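PDB 5VEO: ectonucleotide pyrophosphatase/phosphodiesterase family member 5, which probably hydrolyses phosphodiester or pyrophosphate bonds of nucleotide-type substrates as a zinc-dependent ectoenzyme with restricted nucleotide hydrolysis. Local coordinates for residues 53-57 / 58-62; 357-360 / 361-364. The protein carries 1 engineered substitution. All coordinates share one frame; numbering follows the deposited sequence. Where two conformers were deposited one is given.

Contact 1: residues 53-57 / 58-62; sequences VFITK and AYPNH. Engineered in segment 58-62: Ala58 (natural residue Thr). With AMP (adenosine monophosphate), chain Q.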
ATOM      1  N   VAL A  53      -1.459  -6.909  -2.632  1.00  7.64           N
ATOM      2  CA  VAL A  53      -1.901  -6.967  -4.020  1.00  7.33           C
ATOM      3  C   VAL A  53      -0.817  -6.478  -4.971  1.00  6.63           C
ATOM      4  O   VAL A  53       0.032  -5.626  -4.655  1.00  7.52           O
ATOM      5  CB  VAL A  53      -3.219  -6.202  -4.293  1.00 10.49           C
ATOM      6  CG1 VAL A  53      -4.348  -6.758  -3.452  1.00 13.08           C
ATOM      7  CG2 VAL A  53      -3.080  -4.726  -4.127  1.00 12.63           C
ATOM      8  N   PHE A  54      -0.900  -7.009  -6.187  1.00  8.46           N
ATOM      9  CA  PHE A  54      -0.048  -6.607  -7.295  1.00  8.28           C
ATOM     10  C   PHE A  54      -0.623  -5.378  -7.975  1.00  6.67           C
ATOM     11  O   PHE A  54      -1.847  -5.322  -8.181  1.00  9.01           O
ATOM     12  CB  PHE A  54       0.041  -7.766  -8.280  1.00  8.06           C
ATOM     13  CG  PHE A  54       1.057  -7.602  -9.365  1.00  9.34           C
ATOM     14  CD1 PHE A  54       2.405  -7.853  -9.132  1.00  9.73           C
ATOM     15  CD2 PHE A  54       0.662  -7.260 -10.645  1.00 10.94           C
ATOM     16  CE1 PHE A  54       3.334  -7.743 -10.158  1.00 11.95           C
ATOM     17  CE2 PHE A  54       1.591  -7.162 -11.670  1.00 12.27           C
ATOM     18  CZ  PHE A  54       2.921  -7.392 -11.423  1.00 12.52           C
ATOM     19  N   ILE A  55       0.192  -4.394  -8.359  1.00  8.14           N
ATOM     20  CA  ILE A  55       1.616  -4.297  -8.047  1.00  6.10           C
ATOM     21  C   ILE A  55       1.815  -3.834  -6.609  1.00  6.48           C
ATOM     22  O   ILE A  55       1.003  -3.109  -6.048  1.00  7.30           O
ATOM     23  CB  ILE A  55       2.341  -3.349  -9.037  1.00  8.21           C
ATOM     24  CG1 ILE A  55       1.903  -1.892  -8.861  1.00  8.19           C
ATOM     25  CG2 ILE A  55       2.124  -3.815 -10.463  1.00  8.71           C
ATOM     26  CD1 ILE A  55       2.651  -0.921  -9.752  1.00 11.93           C
ATOM     27  N   THR A  56       2.942  -4.236  -6.019  1.00  6.38           N
ATOM     28  CA  THR A  56       3.150  -4.069  -4.586  1.00  6.01           C
ATOM     29  C   THR A  56       3.783  -2.705  -4.287  1.00  5.98           C
ATOM     30  O   THR A  56       4.900  -2.587  -3.743  1.00  6.18           O
ATOM     31  CB  THR A  56       3.969  -5.238  -4.028  1.00  7.09           C
ATOM     32  OG1 THR A  56       5.197  -5.404  -4.758  1.00  7.11           O
ATOM     33  CG2 THR A  56       3.178  -6.544  -4.064  1.00  7.67           C
ATOM     34  N   LYS A  57       3.018  -1.659  -4.646  1.00  6.11           N
ATOM     35  CA  LYS A  57       3.342  -0.252  -4.417  1.00  6.89           C
ATOM     36  C   LYS A  57       2.274   0.402  -3.540  1.00  4.95           C
ATOM     37  O   LYS A  57       1.205  -0.165  -3.278  1.00  7.37           O
ATOM     38  CB  LYS A  57       3.480   0.508  -5.753  1.00  8.52           C
ATOM     39  CG  LYS A  57       4.522  -0.067  -6.714  1.00 13.99           C
ATOM     40  CD  LYS A  57       5.779   0.658  -6.641  1.00 17.71           C
ATOM     41  CE  LYS A  57       6.795   0.349  -7.705  1.00 15.37           C
ATOM     42  NZ  LYS A  57       8.120   0.793  -7.120  1.00 28.63           N
ATOM     43  N   ALA A  58       2.541   1.635  -3.103  1.00  5.22           N
ATOM     44  CA  ALA A  58       1.689   2.306  -2.118  1.00  6.98           C
ATOM     45  C   ALA A  58       0.258   2.523  -2.599  1.00  7.15           C
ATOM     46  O   ALA A  58      -0.695   2.248  -1.860  1.00  7.12           O
ATOM     47  CB  ALA A  58       2.305   3.647  -1.727  1.00  7.98           C
ATOM     48  N   TYR A  59       0.072   3.098  -3.780  1.00  6.75           N
ATOM     49  CA  TYR A  59      -1.275   3.577  -4.055  1.00  7.87           C
ATOM     50  C   TYR A  59      -2.219   2.406  -4.330  1.00  9.06           C
ATOM     51  O   TYR A  59      -3.333   2.388  -3.787  1.00  8.32           O
ATOM     52  CB  TYR A  59      -1.250   4.652  -5.166  1.00  7.31           C
ATOM     53  CG  TYR A  59      -1.148   5.987  -4.466  1.00 10.00           C
ATOM     54  CD1 TYR A  59      -0.070   6.278  -3.644  1.00 14.10           C
ATOM     55  CD2 TYR A  59      -2.193   6.892  -4.506  1.00 11.30           C
ATOM     56  CE1 TYR A  59      -0.019   7.461  -2.911  1.00 14.09           C
ATOM     57  CE2 TYR A  59      -2.144   8.073  -3.800  1.00 12.99           C
ATOM     58  CZ  TYR A  59      -1.054   8.358  -3.007  1.00 14.75           C
ATOM     59  OH  TYR A  59      -1.052   9.529  -2.283  1.00 19.32           O
ATOM     60  N   PRO A  60      -1.824   1.380  -5.091  1.00  7.67           N
ATOM     61  CA  PRO A  60      -2.725   0.221  -5.210  1.00  7.36           C
ATOM     62  C   PRO A  60      -3.011  -0.437  -3.868  1.00  7.29           C
ATOM     63  O   PRO A  60      -4.153  -0.826  -3.593  1.00  9.26           O
ATOM     64  CB  PRO A  60      -1.967  -0.714  -6.162  1.00  8.68           C
ATOM     65  CG  PRO A  60      -1.066   0.143  -6.908  1.00 11.91           C
ATOM     66  CD  PRO A  60      -0.668   1.259  -5.995  1.00  9.92           C
ATOM     67  N   ASN A  61      -1.998  -0.573  -3.006  1.00  7.18           N
ATOM     68  CA  ASN A  61      -2.212  -1.355  -1.792  1.00  6.78           C
ATOM     69  C   ASN A  61      -2.980  -0.605  -0.719  1.00  4.83           C
ATOM     70  O   ASN A  61      -3.817  -1.207  -0.041  1.00  8.61           O
ATOM     71  CB  ASN A  61      -0.883  -1.892  -1.290  1.00  5.50           C
ATOM     72  CG  ASN A  61      -0.586  -3.183  -1.966  1.00  8.81           C
ATOM     73  OD1 ASN A  61      -1.071  -4.227  -1.533  1.00  8.65           O
ATOM     74  ND2 ASN A  61       0.093  -3.118  -3.108  1.00  8.81           N
ATOM     75  N   HIS A  62      -2.774   0.706  -0.582  1.00  6.99           N
ATOM     76  CA  HIS A  62      -3.576   1.439   0.386  1.00  6.45           C
ATOM     77  C   HIS A  62      -5.031   1.513  -0.070  1.00  9.22           C
ATOM     78  O   HIS A  62      -5.945   1.413   0.756  1.00 10.37           O
ATOM     79  CB  HIS A  62      -3.013   2.838   0.632  1.00  7.53           C
ATOM     80  CG  HIS A  62      -1.754   2.877   1.458  1.00  8.45           C
ATOM     81  ND1 HIS A  62      -0.502   2.853   0.894  1.00  8.19           N
ATOM     82  CD2 HIS A  62      -1.559   2.966   2.801  1.00  8.39           C
ATOM     83  CE1 HIS A  62       0.415   2.929   1.847  1.00  5.93           C
ATOM     84  NE2 HIS A  62      -0.200   2.998   3.015  1.00  6.13           N
TER
HETATM   85  P   AMP Q 524       5.734   3.756  -2.442  1.00  7.97           P
HETATM   86  O1P AMP Q 524       5.000   3.093  -3.568  1.00  9.16           O
HETATM   87  O2P AMP Q 524       7.242   3.826  -2.712  1.00  7.94           O
HETATM   88  O3P AMP Q 524       5.456   3.117  -1.084  1.00  8.37           O
HETATM   89  O5' AMP Q 524       5.222   5.268  -2.322  1.00 10.53           O
HETATM   90  C5' AMP Q 524       5.342   5.944  -1.062  1.00 11.55           C
HETATM   91  C4' AMP Q 524       5.646   7.411  -1.189  1.00 10.46           C
HETATM   92  O4' AMP Q 524       4.458   8.084  -1.586  1.00 15.30           O
HETATM   93  C3' AMP Q 524       6.056   8.060   0.134  1.00 12.73           C
HETATM   94  O3' AMP Q 524       7.436   8.351   0.136  1.00 20.69           O
HETATM   95  C2' AMP Q 524       5.243   9.357   0.207  1.00 14.89           C
HETATM   96  O2' AMP Q 524       5.993  10.516   0.453  1.00 22.33           O
HETATM   97  C1' AMP Q 524       4.555   9.414  -1.142  1.00 16.30           C
HETATM   98  N9  AMP Q 524       3.223   9.974  -1.078  1.00 15.95           N
HETATM   99  C8  AMP Q 524       2.152   9.477  -0.436  1.00 16.93           C
HETATM  100  N7  AMP Q 524       1.082  10.286  -0.639  1.00 15.49           N
HETATM  101  C5  AMP Q 524       1.514  11.300  -1.434  1.00 15.19           C
HETATM  102  C6  AMP Q 524       0.918  12.503  -2.050  1.00 16.24           C
HETATM  103  N6  AMP Q 524      -0.381  12.786  -1.846  1.00 17.62           N
HETATM  104  N1  AMP Q 524       1.700  13.293  -2.808  1.00 17.15           N
HETATM  105  C2  AMP Q 524       3.000  13.033  -3.033  1.00 21.77           C
HETATM  106  N3  AMP Q 524       3.620  11.958  -2.519  1.00 19.39           N
HETATM  107  C4  AMP Q 524       2.921  11.093  -1.716  1.00 15.36           C
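Asn61, in the first turn of helix 58-67, reaches back to the loop that leads into the helix and grips Val53 and Lys57. Its CB lies 3.4 Å from Lys57 O, and chi1 of -87° swings CG back beside the backbone N, against CG2 of Val53. At the tip the amide divides the work. OD1 accepts from Val53 N at 2.9 Å, the donor lying in the carbonyl plane on a lone pair and the bond nearly straight at 172°. ND2 gives one bond to Val53 O at 2.9 Å and another to Lys57 O at 3.2 Å, both acceptors close to the amide plane. These three bonds fix which way the amide is flipped. Lys57 O, at the N-cap position, also accepts a hydrogen bond from Asn61 N. Pro60 packs on the loop, its CG 4.1 Å from Ile55 CG1. With an alanine here in place of Asn61, Val53 N and O and Lys57 O would probably lose their side-chain partner, holding the loop less firmly against the first turn. The N-H of engineered Ala58, naturally a threonine, donates to AMP O1P at 2.9 Å, while Tyr59 OH comes within 2.8 Å of AMP N7. The amide thus ties the helix start to the loop, and a backbone N-H at that start meets the phosphate, whose negative charge the helix end would probably favour.

Contact 2: residues 357-360 / 361-364; sequences TDLY and SLLC. With EDO (1,2-ethanediol), chain K.
Helix 359-366 opens here, and its first turns bring residues three and four apart into touch along two of its flanks. On one flank Cys364 sets its sulfur over a face of the Tyr360 ring, in a Cys sulfur-aromatic contact: SG is 3.9 Å from the ring centroid and 16° off the normal, displaced toward the CZ end, where it comes within 3.7 Å of CZ. The tyrosine has CG anti to its own N (chi1 176°), and the cysteine turns SG back beside its N (chi1 -72°), which brings sulfur and ring together. Tyr360 OH is held by Leu372 N, so the ring is secured at its far end too. Another flank is leucine. CG of Leu359 meets CG of Leu363 at 4.0 Å, and Leu359 CD1 reaches CD2 of Leu362 at 4.1 Å. Leu362 touches Val381 of helix 378-381. Along the backbone, bonds run from Leu362 N to Asp358 O, Leu363 N to Leu359 O (2.8 Å) and Cys364 N to Tyr360 O. These i to i+4 bonds are those of an alpha-helix, and Leu363, touching Val16 and Val18 of strand 16-21, places it against the mixed sheet, as in the alpha/beta core of this alkaline-phosphatase-like family.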
ATOM      1  N   THR A 357      -6.881  -7.975   1.044  1.00  9.79           N
ATOM      2  CA  THR A 357      -8.251  -7.711   0.620  1.00 12.32           C
ATOM      3  C   THR A 357      -9.271  -8.029   1.703  1.00 14.65           C
ATOM      4  O   THR A 357     -10.424  -7.593   1.586  1.00 19.32           O
ATOM      5  CB  THR A 357      -8.592  -8.552  -0.615  1.00 14.80           C
ATOM      6  OG1 THR A 357      -8.174  -9.897  -0.372  1.00 17.78           O
ATOM      7  CG2 THR A 357      -7.927  -8.013  -1.857  1.00 13.96           C
ATOM      8  N   ASP A 358      -8.897  -8.796   2.727  1.00 13.81           N
ATOM      9  CA  ASP A 358      -9.814  -9.123   3.812  1.00 14.99           C
ATOM     10  C   ASP A 358      -9.986  -7.982   4.817  1.00 18.22           C
ATOM     11  O   ASP A 358     -10.963  -7.990   5.583  1.00 18.22           O
ATOM     12  CB  ASP A 358      -9.332 -10.365   4.568  1.00 17.42           C
ATOM     13  CG  ASP A 358      -9.239 -11.601   3.700  1.00 23.65           C
ATOM     14  OD1 ASP A 358     -10.051 -11.758   2.765  1.00 23.46           O
ATOM     15  OD2 ASP A 358      -8.338 -12.442   3.982  1.00 30.63           O
ATOM     16  N   LEU A 359      -9.065  -7.013   4.857  1.00 14.54           N
ATOM     17  CA  LEU A 359      -9.132  -6.007   5.909  1.00 14.84           C
ATOM     18  C   LEU A 359     -10.424  -5.197   5.811  1.00 12.96           C
ATOM     19  O   LEU A 359     -11.061  -4.897   6.828  1.00 15.38           O
ATOM     20  CB  LEU A 359      -7.920  -5.078   5.857  1.00 15.16           C
ATOM     21  CG  LEU A 359      -7.965  -3.977   6.928  1.00 12.90           C
ATOM     22  CD1 LEU A 359      -8.066  -4.560   8.325  1.00 17.61           C
ATOM     23  CD2 LEU A 359      -6.752  -3.045   6.826  1.00 16.69           C
ATOM     24  N   TYR A 360     -10.825  -4.846   4.595  1.00 12.91           N
ATOM     25  CA  TYR A 360     -12.054  -4.084   4.393  1.00 14.13           C
ATOM     26  C   TYR A 360     -13.253  -4.786   5.023  1.00 13.92           C
ATOM     27  O   TYR A 360     -14.069  -4.148   5.702  1.00 14.80           O
ATOM     28  CB  TYR A 360     -12.261  -3.882   2.899  1.00 13.62           C
ATOM     29  CG  TYR A 360     -13.547  -3.182   2.492  1.00 13.32           C
ATOM     30  CD1 TYR A 360     -13.676  -1.804   2.592  1.00 13.22           C
ATOM     31  CD2 TYR A 360     -14.602  -3.898   1.947  1.00 16.36           C
ATOM     32  CE1 TYR A 360     -14.840  -1.160   2.194  1.00 15.74           C
ATOM     33  CE2 TYR A 360     -15.759  -3.267   1.535  1.00 16.72           C
ATOM     34  CZ  TYR A 360     -15.880  -1.907   1.673  1.00 15.33           C
ATOM     35  OH  TYR A 360     -17.037  -1.308   1.257  1.00 17.86           O
ATOM     36  N   SER A 361     -13.368  -6.103   4.827  1.00 15.63           N
ATOM     37  CA  SER A 361     -14.492  -6.845   5.396  0.61 17.15           C
ATOM     38  C   SER A 361     -14.447  -6.807   6.913  1.00 19.23           C
ATOM     39  O   SER A 361     -15.489  -6.699   7.578  1.00 20.38           O
ATOM     40  CB  SER A 361     -14.454  -8.301   4.920  0.61 19.25           C
ATOM     41  OG  SER A 361     -14.528  -8.407   3.511  0.61 22.62           O
ATOM     42  N   LEU A 362     -13.239  -6.898   7.472  1.00 17.26           N
ATOM     43  CA  LEU A 362     -13.060  -6.812   8.914  1.00 17.77           C
ATOM     44  C   LEU A 362     -13.466  -5.437   9.428  1.00 16.60           C
ATOM     45  O   LEU A 362     -14.181  -5.327  10.431  1.00 17.82           O
ATOM     46  CB  LEU A 362     -11.602  -7.107   9.268  1.00 17.84           C
ATOM     47  CG  LEU A 362     -11.205  -6.999  10.736  1.00 20.38           C
ATOM     48  CD1 LEU A 362     -12.013  -7.967  11.530  1.00 23.57           C
ATOM     49  CD2 LEU A 362      -9.713  -7.274  10.934  1.00 21.36           C
ATOM     50  N   LEU A 363     -13.008  -4.372   8.751  1.00 16.05           N
ATOM     51  CA  LEU A 363     -13.370  -3.009   9.144  1.00 14.16           C
ATOM     52  C   LEU A 363     -14.876  -2.808   9.118  1.00 15.47           C
ATOM     53  O   LEU A 363     -15.460  -2.237  10.052  1.00 17.73           O
ATOM     54  CB  LEU A 363     -12.710  -1.988   8.216  1.00 13.74           C
ATOM     55  CG  LEU A 363     -11.175  -1.912   8.251  1.00 15.29           C
ATOM     56  CD1 LEU A 363     -10.622  -0.854   7.344  1.00 15.66           C
ATOM     57  CD2 LEU A 363     -10.671  -1.660   9.650  1.00 20.37           C
ATOM     58  N   CYS A 364     -15.521  -3.225   8.028  1.00 17.16           N
ATOM     59  CA  CYS A 364     -16.969  -3.062   7.929  1.00 18.64           C
ATOM     60  C   CYS A 364     -17.681  -3.827   9.034  1.00 20.04           C
ATOM     61  O   CYS A 364     -18.683  -3.350   9.584  1.00 21.89           O
ATOM     62  CB  CYS A 364     -17.460  -3.514   6.554  1.00 18.39           C
ATOM     63  SG  CYS A 364     -17.020  -2.382   5.213  1.00 19.81           S
TER
HETATM   64  C1  EDO K 518      -4.407 -10.565  -2.183  1.00 26.29           C
HETATM   65  O1  EDO K 518      -4.971  -9.749  -1.122  1.00 28.09           O
HETATM   66  C2  EDO K 518      -5.181 -11.868  -2.462  1.00 31.39           C
HETATM   67  O2  EDO K 518      -4.543 -12.630  -3.527  1.00 30.05           O

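How the contacts relate
Following the chain from the N terminus, strand 45-51 of the mixed sheet runs into contact 1, which closes the loop 53-57 onto the start of helix 58-67 beside the nucleotide. Nearly three hundred residues later, strand 349-355, parallel neighbour of 45-51 and an outermost strand of that sheet, leads into contact 2 at the start of helix 359-366. The two are in series, neither nested nor crossed, with centres about 16 Å apart. Yet they touch: Val53 CG1 packs on Thr357 CG2 at 4.1 Å. Two strand-to-helix passages from adjacent strands therefore meet, one at the AMP site and one farther out.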